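Local coordinates for glycosyl hyrolase, family 3 (Deinococcus radiodurans, PDB 3TEV), which probably hydrolyses O-glycosidic bonds, as a glycoside hydrolase of family 3 with a TIM-barrel type domain, at residues A[20-28]-A[288-299]; A[222-232]-A[238-249]. All coordinates share one frame; numbering follows the deposited sequence. Where two conformers were deposited one is given.

Contact 1 (A[20-28]-A[288-299])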
loop_
_atom_site.group_PDB
_atom_site.type_symbol
_atom_site.label_atom_id
_atom_site.label_comp_id
_atom_site.label_asym_id
_atom_site.label_seq_id
_atom_site.Cartn_x
_atom_site.Cartn_y
_atom_site.Cartn_z
ATOM N N GLN A 20 -9.895 10.550 6.804
ATOM C CA GLN A 20 -9.134 9.594 7.607
ATOM C C GLN A 20 -8.977 8.234 6.914
ATOM O O GLN A 20 -8.263 7.347 7.405
ATOM C CB GLN A 20 -9.787 9.452 8.978
ATOM C CG GLN A 20 -9.729 10.772 9.788
ATOM C CD GLN A 20 -10.552 10.766 11.069
ATOM O OE1 GLN A 20 -11.574 10.054 11.185
ATOM N NE2 GLN A 20 -10.124 11.599 12.043
ATOM N N LEU A 21 -9.623 8.084 5.754
ATOM C CA LEU A 21 -9.551 6.830 4.988
ATOM C C LEU A 21 -8.773 6.999 3.682
ATOM O O LEU A 21 -8.756 6.099 2.850
ATOM C CB LEU A 21 -10.965 6.289 4.712
ATOM C CG LEU A 21 -11.870 6.113 5.944
ATOM C CD1 LEU A 21 -13.344 5.851 5.527
ATOM C CD2 LEU A 21 -11.337 5.026 6.889
ATOM N N LEU A 22 -8.137 8.158 3.503
ATOM C CA LEU A 22 -7.393 8.428 2.273
ATOM C C LEU A 22 -5.915 8.652 2.515
ATOM O O LEU A 22 -5.511 9.200 3.552
ATOM C CB LEU A 22 -7.940 9.652 1.537
ATOM C CG LEU A 22 -9.413 9.809 1.188
ATOM C CD1 LEU A 22 -9.563 11.067 0.301
ATOM C CD2 LEU A 22 -9.958 8.576 0.464
HETATM N N MSE A 23 -5.117 8.269 1.533
HETATM C CA MSE A 23 -3.701 8.572 1.514
HETATM C C MSE A 23 -3.500 9.404 0.249
HETATM O O MSE A 23 -3.828 8.962 -0.873
HETATM C CB MSE A 23 -2.861 7.290 1.453
HETATM C CG MSE A 23 -1.350 7.530 1.332
HETATM SE SE MSE A 23 -0.314 5.867 1.445
HETATM C CE MSE A 23 0.206 5.889 3.312
ATOM N N ILE A 24 -2.968 10.603 0.424
ATOM C CA ILE A 24 -2.822 11.525 -0.689
ATOM C C ILE A 24 -1.364 11.862 -0.944
ATOM O O ILE A 24 -0.508 11.614 -0.092
ATOM C CB ILE A 24 -3.577 12.831 -0.424
ATOM C CG1 ILE A 24 -2.946 13.563 0.756
ATOM C CG2 ILE A 24 -5.064 12.567 -0.197
ATOM C CD1 ILE A 24 -3.436 15.030 0.891
ATOM N N ASP A 25 -1.094 12.448 -2.104
ATOM C CA ASP A 25 0.236 12.962 -2.400
ATOM C C ASP A 25 0.280 14.472 -2.236
ATOM O O ASP A 25 -0.764 15.137 -2.201
ATOM C CB ASP A 25 0.736 12.509 -3.797
ATOM C CG ASP A 25 -0.187 12.937 -4.954
ATOM O OD1 ASP A 25 -1.423 13.071 -4.784
ATOM O OD2 ASP A 25 0.341 13.124 -6.070
ATOM N N LEU A 26 1.501 14.992 -2.135
ATOM C CA LEU A 26 1.765 16.408 -1.909
ATOM C C LEU A 26 2.530 16.984 -3.099
ATOM O O LEU A 26 3.234 16.257 -3.791
ATOM C CB LEU A 26 2.592 16.569 -0.636
ATOM C CG LEU A 26 1.996 15.880 0.592
ATOM C CD1 LEU A 26 3.015 15.796 1.716
ATOM C CD2 LEU A 26 0.695 16.573 1.034
ATOM N N PRO A 27 2.387 18.300 -3.342
ATOM C CA PRO A 27 2.968 18.894 -4.557
ATOM C C PRO A 27 4.505 18.980 -4.606
ATOM O O PRO A 27 5.089 18.787 -5.675
ATOM C CB PRO A 27 2.346 20.295 -4.612
ATOM C CG PRO A 27 1.785 20.557 -3.247
ATOM C CD PRO A 27 1.499 19.232 -2.613
ATOM N N GLY A 28 5.157 19.265 -3.485
ATOM C CA GLY A 28 6.599 19.485 -3.505
ATOM C C GLY A 28 7.398 19.146 -2.255
ATOM O O GLY A 28 6.908 18.460 -1.367
ATOM N N ASP A 288 -8.918 -0.730 3.917
ATOM C CA ASP A 288 -8.963 0.229 5.035
ATOM C C ASP A 288 -8.577 1.633 4.586
ATOM O O ASP A 288 -8.911 2.616 5.261
ATOM C CB ASP A 288 -7.986 -0.187 6.133
ATOM C CG ASP A 288 -8.237 -1.584 6.615
ATOM O OD1 ASP A 288 -9.363 -1.844 7.106
ATOM O OD2 ASP A 288 -7.343 -2.440 6.464
ATOM N N LEU A 289 -7.845 1.713 3.470
ATOM C CA LEU A 289 -7.154 2.943 3.064
ATOM C C LEU A 289 -7.151 3.030 1.546
ATOM O O LEU A 289 -6.789 2.065 0.862
ATOM C CB LEU A 289 -5.686 2.932 3.567
ATOM C CG LEU A 289 -4.878 4.246 3.417
ATOM C CD1 LEU A 289 -5.582 5.466 4.109
ATOM C CD2 LEU A 289 -3.460 4.091 3.965
ATOM N N VAL A 290 -7.551 4.182 1.013
ATOM C CA VAL A 290 -7.527 4.385 -0.426
ATOM C C VAL A 290 -6.444 5.405 -0.782
ATOM O O VAL A 290 -6.403 6.506 -0.219
ATOM C CB VAL A 290 -8.924 4.854 -0.937
ATOM C CG1 VAL A 290 -8.854 5.290 -2.409
ATOM C CG2 VAL A 290 -9.952 3.740 -0.771
HETATM N N MSE A 291 -5.551 5.031 -1.699
HETATM C CA MSE A 291 -4.567 5.974 -2.231
HETATM C C MSE A 291 -5.250 6.883 -3.226
HETATM O O MSE A 291 -5.548 6.458 -4.318
HETATM C CB MSE A 291 -3.423 5.263 -2.928
HETATM C CG MSE A 291 -2.591 4.466 -1.971
HETATM SE SE MSE A 291 -0.938 3.827 -2.754
HETATM C CE MSE A 291 -0.119 5.601 -2.695
ATOM N N ALA A 292 -5.460 8.135 -2.874
ATOM C CA ALA A 292 -6.160 9.062 -3.733
ATOM C C ALA A 292 -5.137 10.073 -4.264
ATOM O O ALA A 292 -5.036 11.200 -3.767
ATOM C CB ALA A 292 -7.280 9.750 -2.925
ATOM N N LEU A 293 -4.343 9.656 -5.245
ATOM C CA LEU A 293 -3.236 10.476 -5.724
ATOM C C LEU A 293 -3.682 11.362 -6.872
ATOM O O LEU A 293 -4.579 10.998 -7.639
ATOM C CB LEU A 293 -2.073 9.605 -6.185
ATOM C CG LEU A 293 -1.529 8.526 -5.229
ATOM C CD1 LEU A 293 -0.242 7.946 -5.818
ATOM C CD2 LEU A 293 -1.299 9.023 -3.794
ATOM N N GLY A 294 -3.057 12.524 -6.995
ATOM C CA GLY A 294 -3.347 13.423 -8.116
ATOM C C GLY A 294 -3.555 14.835 -7.628
ATOM O O GLY A 294 -3.328 15.130 -6.448
ATOM N N ARG A 295 -4.002 15.707 -8.526
ATOM C CA ARG A 295 -4.200 17.108 -8.201
ATOM C C ARG A 295 -5.325 17.270 -7.177
ATOM O O ARG A 295 -6.133 16.352 -6.975
ATOM C CB ARG A 295 -4.518 17.893 -9.468
ATOM C CG ARG A 295 -5.886 17.588 -10.012
ATOM C CD ARG A 295 -6.032 18.071 -11.435
ATOM N NE ARG A 295 -7.185 17.451 -12.071
ATOM C CZ ARG A 295 -8.226 18.140 -12.504
ATOM N NH1 ARG A 295 -8.228 19.466 -12.371
ATOM N NH2 ARG A 295 -9.247 17.512 -13.081
ATOM N N ARG A 296 -5.371 18.442 -6.546
ATOM C CA ARG A 296 -6.332 18.707 -5.464
ATOM C C ARG A 296 -7.784 18.419 -5.864
ATOM O O ARG A 296 -8.517 17.799 -5.087
ATOM C CB ARG A 296 -6.167 20.127 -4.882
ATOM C CG ARG A 296 -6.872 20.362 -3.496
ATOM C CD ARG A 296 -6.033 21.297 -2.554
ATOM N NE ARG A 296 -4.712 20.721 -2.250
ATOM C CZ ARG A 296 -3.648 21.387 -1.782
ATOM N NH1 ARG A 296 -3.713 22.695 -1.524
ATOM N NH2 ARG A 296 -2.501 20.727 -1.567
ATOM N N GLU A 297 -8.163 18.808 -7.084
ATOM C CA GLU A 297 -9.507 18.555 -7.598
ATOM C C GLU A 297 -9.903 17.082 -7.623
ATOM O O GLU A 297 -11.038 16.749 -7.246
ATOM C CB GLU A 297 -9.703 19.150 -8.997
ATOM C CG GLU A 297 -9.660 20.691 -9.053
ATOM C CD GLU A 297 -8.248 21.284 -9.250
ATOM O OE1 GLU A 297 -7.212 20.576 -9.130
ATOM O OE2 GLU A 297 -8.189 22.497 -9.534
ATOM N N VAL A 298 -9.010 16.192 -8.059
ATOM C CA VAL A 298 -9.374 14.773 -7.981
ATOM C C VAL A 298 -9.419 14.252 -6.552
ATOM O O VAL A 298 -10.239 13.400 -6.242
ATOM C CB VAL A 298 -8.592 13.812 -8.954
ATOM C CG1 VAL A 298 -8.529 14.410 -10.336
ATOM C CG2 VAL A 298 -7.194 13.436 -8.439
ATOM N N GLN A 299 -8.555 14.766 -5.684
ATOM C CA GLN A 299 -8.581 14.382 -4.267
ATOM C C GLN A 299 -9.913 14.813 -3.641
ATOM O O GLN A 299 -10.551 14.032 -2.912
ATOM C CB GLN A 299 -7.387 14.958 -3.489
ATOM C CG GLN A 299 -6.013 14.397 -3.913
ATOM C CD GLN A 299 -4.842 15.051 -3.188
ATOM O OE1 GLN A 299 -5.039 15.883 -2.307
ATOM N NE2 GLN A 299 -3.625 14.671 -3.541
#
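Asp25 OD1 is gripped from the 288-299 side by two N-H groups. The backbone N of Gly294 reaches it at 2.8 Å on the syn side of the carboxylate, 26° out of its plane, in a nearly straight bond; the amide NE2 of Gln299 adds a weak, bent one. The same NE2 bonds the backbone O of Asp25 at 3.2 Å, the acceptor lying close to the amide plane. The carboxylate gets there because CG sits between the backbone N and carbonyl carbon (chi1 58°), while OD2 forms a salt bridge with Lys52. The Gln299 side chain crosses that of Ile24 at about a right angle, its NE2 3.6 Å from Ile24 CB. Strands 22-24 and 290-291 pair in parallel: Val290 N bonds Leu21 O, Met23 N bonds Val290 O, and Ala292 N bonds Met23 O at 2.7 Å. These bonds join the first and last strands in chain order, the closure expected of a TIM barrel. On one face Leu22 CD2 packs alongside Val290 CB; on the other, the SE of selenomethionine Met23 lies 4.2 Å from CE of Met291. Held at both oxygens, the Asp25 carboxylate is fixed in rotation and ties its loop to Gly294 and helix 296-309.

Contact 2 (A[222-232]-A[238-249]); sequences IMTAHIVYDAL and ATLSPRILTGLL
Thr239 turns its CB toward the 222-232 segment, 3.5 Å from His226 ND1. Its OG1, set between the backbone N and the carbonyl carbon (chi1 52°), meets the edge of the His226 ring in plane and hydrogen-bonds ND1 at 3.0 Å; either group could be the donor. CG2, the other branch, crowds Thr224 in the model, and its placement is doubtful. The ring is held at its other nitrogen by the backbone O of Ser263, and His226 itself is the centre of an inverse gamma turn. A leucine in its place would probably leave the Thr239 hydroxyl and Ser263 O without these mates. One backbone link alongside is Ala238 N to Ile227 O, 2.9 Å, the donor standing above the carbonyl plane. This is a beta-alpha unit of the barrel: strand 221-224 leads through a long connection that includes the short strand 228-229 into helix 242-252, which packs back against it, with Ser241 OG capping Ile244 N at the helix start. Ile222 CD1 and Leu249 CD2 meet tip to tip, 4.0 Å apart, and Thr224 CG2 presses tightly on Leu245 CD2 at 3.5 Å. Farther out, Leu232 crosses Ile244 at about a right angle, its CB and CD1 both 3.8 Å from Ile244 CD1.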
loop_
_atom_site.group_PDB
_atom_site.type_symbol
_atom_site.label_atom_id
_atom_site.label_comp_id
_atom_site.label_asym_id
_atom_site.label_seq_id
_atom_site.Cartn_x
_atom_site.Cartn_y
_atom_site.Cartn_z
ATOM N N ILE A 222 -0.721 -4.550 3.556
ATOM C CA ILE A 222 -0.685 -5.138 2.238
ATOM C C ILE A 222 -1.296 -4.168 1.231
ATOM O O ILE A 222 -2.352 -3.618 1.492
ATOM C CB ILE A 222 -1.504 -6.424 2.203
ATOM C CG1 ILE A 222 -0.836 -7.502 3.080
ATOM C CG2 ILE A 222 -1.637 -6.919 0.755
ATOM C CD1 ILE A 222 -1.539 -8.857 3.047
HETATM N N MSE A 223 -0.628 -3.973 0.096
HETATM C CA MSE A 223 -1.144 -3.149 -0.976
HETATM C C MSE A 223 -1.696 -4.038 -2.074
HETATM O O MSE A 223 -1.015 -4.988 -2.519
HETATM C CB MSE A 223 -0.070 -2.257 -1.550
HETATM C CG MSE A 223 -0.611 -1.232 -2.554
HETATM SE SE MSE A 223 0.817 -0.616 -3.668
HETATM C CE MSE A 223 0.479 1.243 -3.712
ATOM N N THR A 224 -2.922 -3.739 -2.507
ATOM C CA THR A 224 -3.590 -4.560 -3.506
ATOM C C THR A 224 -3.325 -4.092 -4.922
ATOM O O THR A 224 -3.089 -2.920 -5.175
ATOM C CB THR A 224 -5.086 -4.450 -3.382
ATOM O OG1 THR A 224 -5.456 -3.127 -3.817
ATOM C CG2 THR A 224 -5.506 -4.653 -1.973
ATOM N N ALA A 225 -3.498 -5.011 -5.842
ATOM C CA ALA A 225 -3.249 -4.837 -7.257
ATOM C C ALA A 225 -4.549 -4.632 -8.053
ATOM O O ALA A 225 -5.514 -5.352 -7.835
ATOM C CB ALA A 225 -2.583 -6.134 -7.729
ATOM N N HIS A 226 -4.550 -3.704 -9.007
ATOM C CA HIS A 226 -5.667 -3.552 -9.943
ATOM C C HIS A 226 -5.626 -4.670 -10.999
ATOM O O HIS A 226 -5.510 -4.399 -12.180
ATOM C CB HIS A 226 -5.616 -2.198 -10.668
ATOM C CG HIS A 226 -5.560 -1.006 -9.769
ATOM N ND1 HIS A 226 -6.329 -0.886 -8.624
ATOM C CD2 HIS A 226 -4.852 0.147 -9.870
ATOM C CE1 HIS A 226 -6.071 0.276 -8.049
ATOM N NE2 HIS A 226 -5.183 0.922 -8.787
ATOM N N ILE A 227 -5.715 -5.921 -10.574
ATOM C CA ILE A 227 -5.608 -7.042 -11.500
ATOM C C ILE A 227 -6.807 -7.962 -11.334
ATOM O O ILE A 227 -7.262 -8.189 -10.221
ATOM C CB ILE A 227 -4.301 -7.835 -11.239
ATOM C CG1 ILE A 227 -3.082 -6.921 -11.408
ATOM C CG2 ILE A 227 -4.197 -9.088 -12.147
ATOM C CD1 ILE A 227 -1.826 -7.477 -10.725
ATOM N N VAL A 228 -7.312 -8.477 -12.447
ATOM C CA VAL A 228 -8.442 -9.393 -12.426
ATOM C C VAL A 228 -7.891 -10.823 -12.411
ATOM O O VAL A 228 -7.139 -11.209 -13.318
ATOM C CB VAL A 228 -9.410 -9.168 -13.656
ATOM C CG1 VAL A 228 -10.617 -10.083 -13.576
ATOM C CG2 VAL A 228 -9.878 -7.711 -13.737
ATOM N N TYR A 229 -8.234 -11.591 -11.372
ATOM C CA TYR A 229 -7.881 -13.028 -11.297
ATOM C C TYR A 229 -9.118 -13.871 -11.581
ATOM O O TYR A 229 -10.003 -13.962 -10.723
ATOM C CB TYR A 229 -7.297 -13.380 -9.927
ATOM C CG TYR A 229 -6.037 -12.611 -9.644
ATOM C CD1 TYR A 229 -4.774 -13.215 -9.706
ATOM C CD2 TYR A 229 -6.106 -11.251 -9.363
ATOM C CE1 TYR A 229 -3.606 -12.466 -9.482
ATOM C CE2 TYR A 229 -4.976 -10.513 -9.126
ATOM C CZ TYR A 229 -3.735 -11.107 -9.192
ATOM O OH TYR A 229 -2.645 -10.290 -8.936
ATOM N N ASP A 230 -9.180 -14.462 -12.780
ATOM C CA ASP A 230 -10.288 -15.329 -13.199
ATOM C C ASP A 230 -10.693 -16.372 -12.150
ATOM O O ASP A 230 -11.875 -16.686 -11.992
ATOM C CB ASP A 230 -9.940 -16.092 -14.489
ATOM C CG ASP A 230 -9.764 -15.188 -15.699
ATOM O OD1 ASP A 230 -10.027 -13.975 -15.624
ATOM O OD2 ASP A 230 -9.354 -15.708 -16.754
ATOM N N ALA A 231 -9.710 -16.925 -11.450
ATOM C CA ALA A 231 -9.969 -18.039 -10.545
ATOM C C ALA A 231 -10.530 -17.560 -9.207
ATOM O O ALA A 231 -11.019 -18.369 -8.444
ATOM C CB ALA A 231 -8.707 -18.880 -10.340
ATOM N N LEU A 232 -10.486 -16.251 -8.955
ATOM C CA LEU A 232 -10.914 -15.656 -7.681
ATOM C C LEU A 232 -12.166 -14.801 -7.824
ATOM O O LEU A 232 -13.084 -14.877 -6.999
ATOM C CB LEU A 232 -9.798 -14.788 -7.105
ATOM C CG LEU A 232 -8.449 -15.448 -6.818
ATOM C CD1 LEU A 232 -7.474 -14.464 -6.197
ATOM C CD2 LEU A 232 -8.626 -16.669 -5.916
ATOM N N ALA A 238 -8.784 -6.944 -8.136
ATOM C CA ALA A 238 -8.621 -7.263 -6.711
ATOM C C ALA A 238 -8.967 -6.097 -5.767
ATOM O O ALA A 238 -9.640 -6.289 -4.735
ATOM C CB ALA A 238 -7.239 -7.765 -6.444
ATOM N N THR A 239 -8.542 -4.890 -6.148
ATOM C CA THR A 239 -8.744 -3.696 -5.335
ATOM C C THR A 239 -10.227 -3.379 -5.153
ATOM O O THR A 239 -10.598 -2.644 -4.231
ATOM C CB THR A 239 -8.080 -2.471 -5.993
ATOM O OG1 THR A 239 -8.539 -2.399 -7.341
ATOM C CG2 THR A 239 -6.586 -2.646 -6.079
ATOM N N LEU A 240 -11.079 -3.914 -6.029
ATOM C CA LEU A 240 -12.525 -3.633 -5.945
ATOM C C LEU A 240 -13.341 -4.899 -5.710
ATOM O O LEU A 240 -14.555 -4.916 -5.941
ATOM C CB LEU A 240 -13.012 -2.938 -7.226
ATOM C CG LEU A 240 -12.292 -1.648 -7.654
ATOM C CD1 LEU A 240 -12.749 -1.201 -9.053
ATOM C CD2 LEU A 240 -12.434 -0.494 -6.619
ATOM N N SER A 241 -12.672 -5.960 -5.279
ATOM C CA SER A 241 -13.279 -7.272 -5.165
ATOM C C SER A 241 -13.586 -7.658 -3.718
ATOM O O SER A 241 -12.683 -7.970 -2.967
ATOM C CB SER A 241 -12.344 -8.318 -5.773
ATOM O OG SER A 241 -12.816 -9.631 -5.489
ATOM N N PRO A 242 -14.861 -7.644 -3.323
ATOM C CA PRO A 242 -15.139 -8.190 -1.982
ATOM C C PRO A 242 -14.720 -9.660 -1.821
ATOM O O PRO A 242 -14.307 -10.050 -0.722
ATOM C CB PRO A 242 -16.663 -8.039 -1.825
ATOM C CG PRO A 242 -17.181 -7.850 -3.221
ATOM C CD PRO A 242 -16.083 -7.184 -4.015
ATOM N N ARG A 243 -14.804 -10.464 -2.884
ATOM C CA ARG A 243 -14.408 -11.870 -2.787
ATOM C C ARG A 243 -12.921 -11.997 -2.407
ATOM O O ARG A 243 -12.541 -12.899 -1.646
ATOM C CB ARG A 243 -14.707 -12.638 -4.082
ATOM C CG ARG A 243 -16.208 -12.783 -4.383
ATOM C CD ARG A 243 -16.496 -13.603 -5.653
ATOM N NE ARG A 243 -15.922 -14.948 -5.544
ATOM C CZ ARG A 243 -16.436 -16.048 -6.089
ATOM N NH1 ARG A 243 -17.563 -15.995 -6.799
ATOM N NH2 ARG A 243 -15.821 -17.210 -5.915
ATOM N N ILE A 244 -12.092 -11.088 -2.922
ATOM C CA ILE A 244 -10.659 -11.177 -2.699
ATOM C C ILE A 244 -10.249 -10.493 -1.393
ATOM O O ILE A 244 -9.593 -11.110 -0.547
ATOM C CB ILE A 244 -9.856 -10.618 -3.893
ATOM C CG1 ILE A 244 -10.059 -11.545 -5.116
ATOM C CG2 ILE A 244 -8.385 -10.434 -3.497
ATOM C CD1 ILE A 244 -9.345 -11.125 -6.372
ATOM N N LEU A 245 -10.656 -9.238 -1.214
ATOM C CA LEU A 245 -10.239 -8.512 -0.036
ATOM C C LEU A 245 -10.892 -9.037 1.243
ATOM O O LEU A 245 -10.217 -9.106 2.278
ATOM C CB LEU A 245 -10.481 -7.020 -0.197
ATOM C CG LEU A 245 -9.855 -6.361 -1.426
ATOM C CD1 LEU A 245 -10.074 -4.888 -1.338
ATOM C CD2 LEU A 245 -8.351 -6.652 -1.603
ATOM N N THR A 246 -12.176 -9.405 1.189
ATOM C CA THR A 246 -12.889 -9.872 2.382
ATOM C C THR A 246 -12.938 -11.402 2.424
ATOM O O THR A 246 -12.494 -12.011 3.389
ATOM C CB THR A 246 -14.320 -9.246 2.524
ATOM O OG1 THR A 246 -14.214 -7.822 2.669
ATOM C CG2 THR A 246 -15.061 -9.798 3.755
ATOM N N GLY A 247 -13.456 -12.020 1.368
ATOM C CA GLY A 247 -13.573 -13.481 1.307
ATOM C C GLY A 247 -12.247 -14.179 1.573
ATOM O O GLY A 247 -12.122 -14.981 2.510
ATOM N N LEU A 248 -11.245 -13.840 0.774
ATOM C CA LEU A 248 -9.954 -14.482 0.894
ATOM C C LEU A 248 -9.097 -13.904 2.029
ATOM O O LEU A 248 -8.817 -14.599 3.017
ATOM C CB LEU A 248 -9.213 -14.437 -0.449
ATOM C CG LEU A 248 -7.806 -15.025 -0.540
ATOM C CD1 LEU A 248 -7.829 -16.524 -0.317
ATOM C CD2 LEU A 248 -7.240 -14.698 -1.914
ATOM N N LEU A 249 -8.671 -12.649 1.886
ATOM C CA LEU A 249 -7.756 -12.058 2.842
ATOM C C LEU A 249 -8.248 -12.076 4.291
ATOM O O LEU A 249 -7.529 -12.549 5.171
ATOM C CB LEU A 249 -7.395 -10.638 2.439
ATOM C CG LEU A 249 -6.000 -10.421 1.892
ATOM C CD1 LEU A 249 -5.756 -8.931 1.645
ATOM C CD2 LEU A 249 -4.942 -11.006 2.824
#

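Contact 2 is nested within the chain loop that contact 1 closes, and both belong to the same parallel barrel. Contact 1 joins neighbouring strands edge to edge, the first with the last, whereas contact 2 ties strand 221-224 and the loop beyond it to the helix that follows. Their centres are 21 Å apart, yet the selenomethionine side chains of Met291 and Met223 meet between them, though the modelled SE to CE distance of 3.1 Å is too short to be taken literally. Ser263 links the two: the side chain of Leu293 packs on it, and its O is hydrogen-bonded to His226 NE2. No ligand marks the active site; in TIM-barrel enzymes it lies at the C-terminal strand ends, where the Asp25 and His226 loops begin.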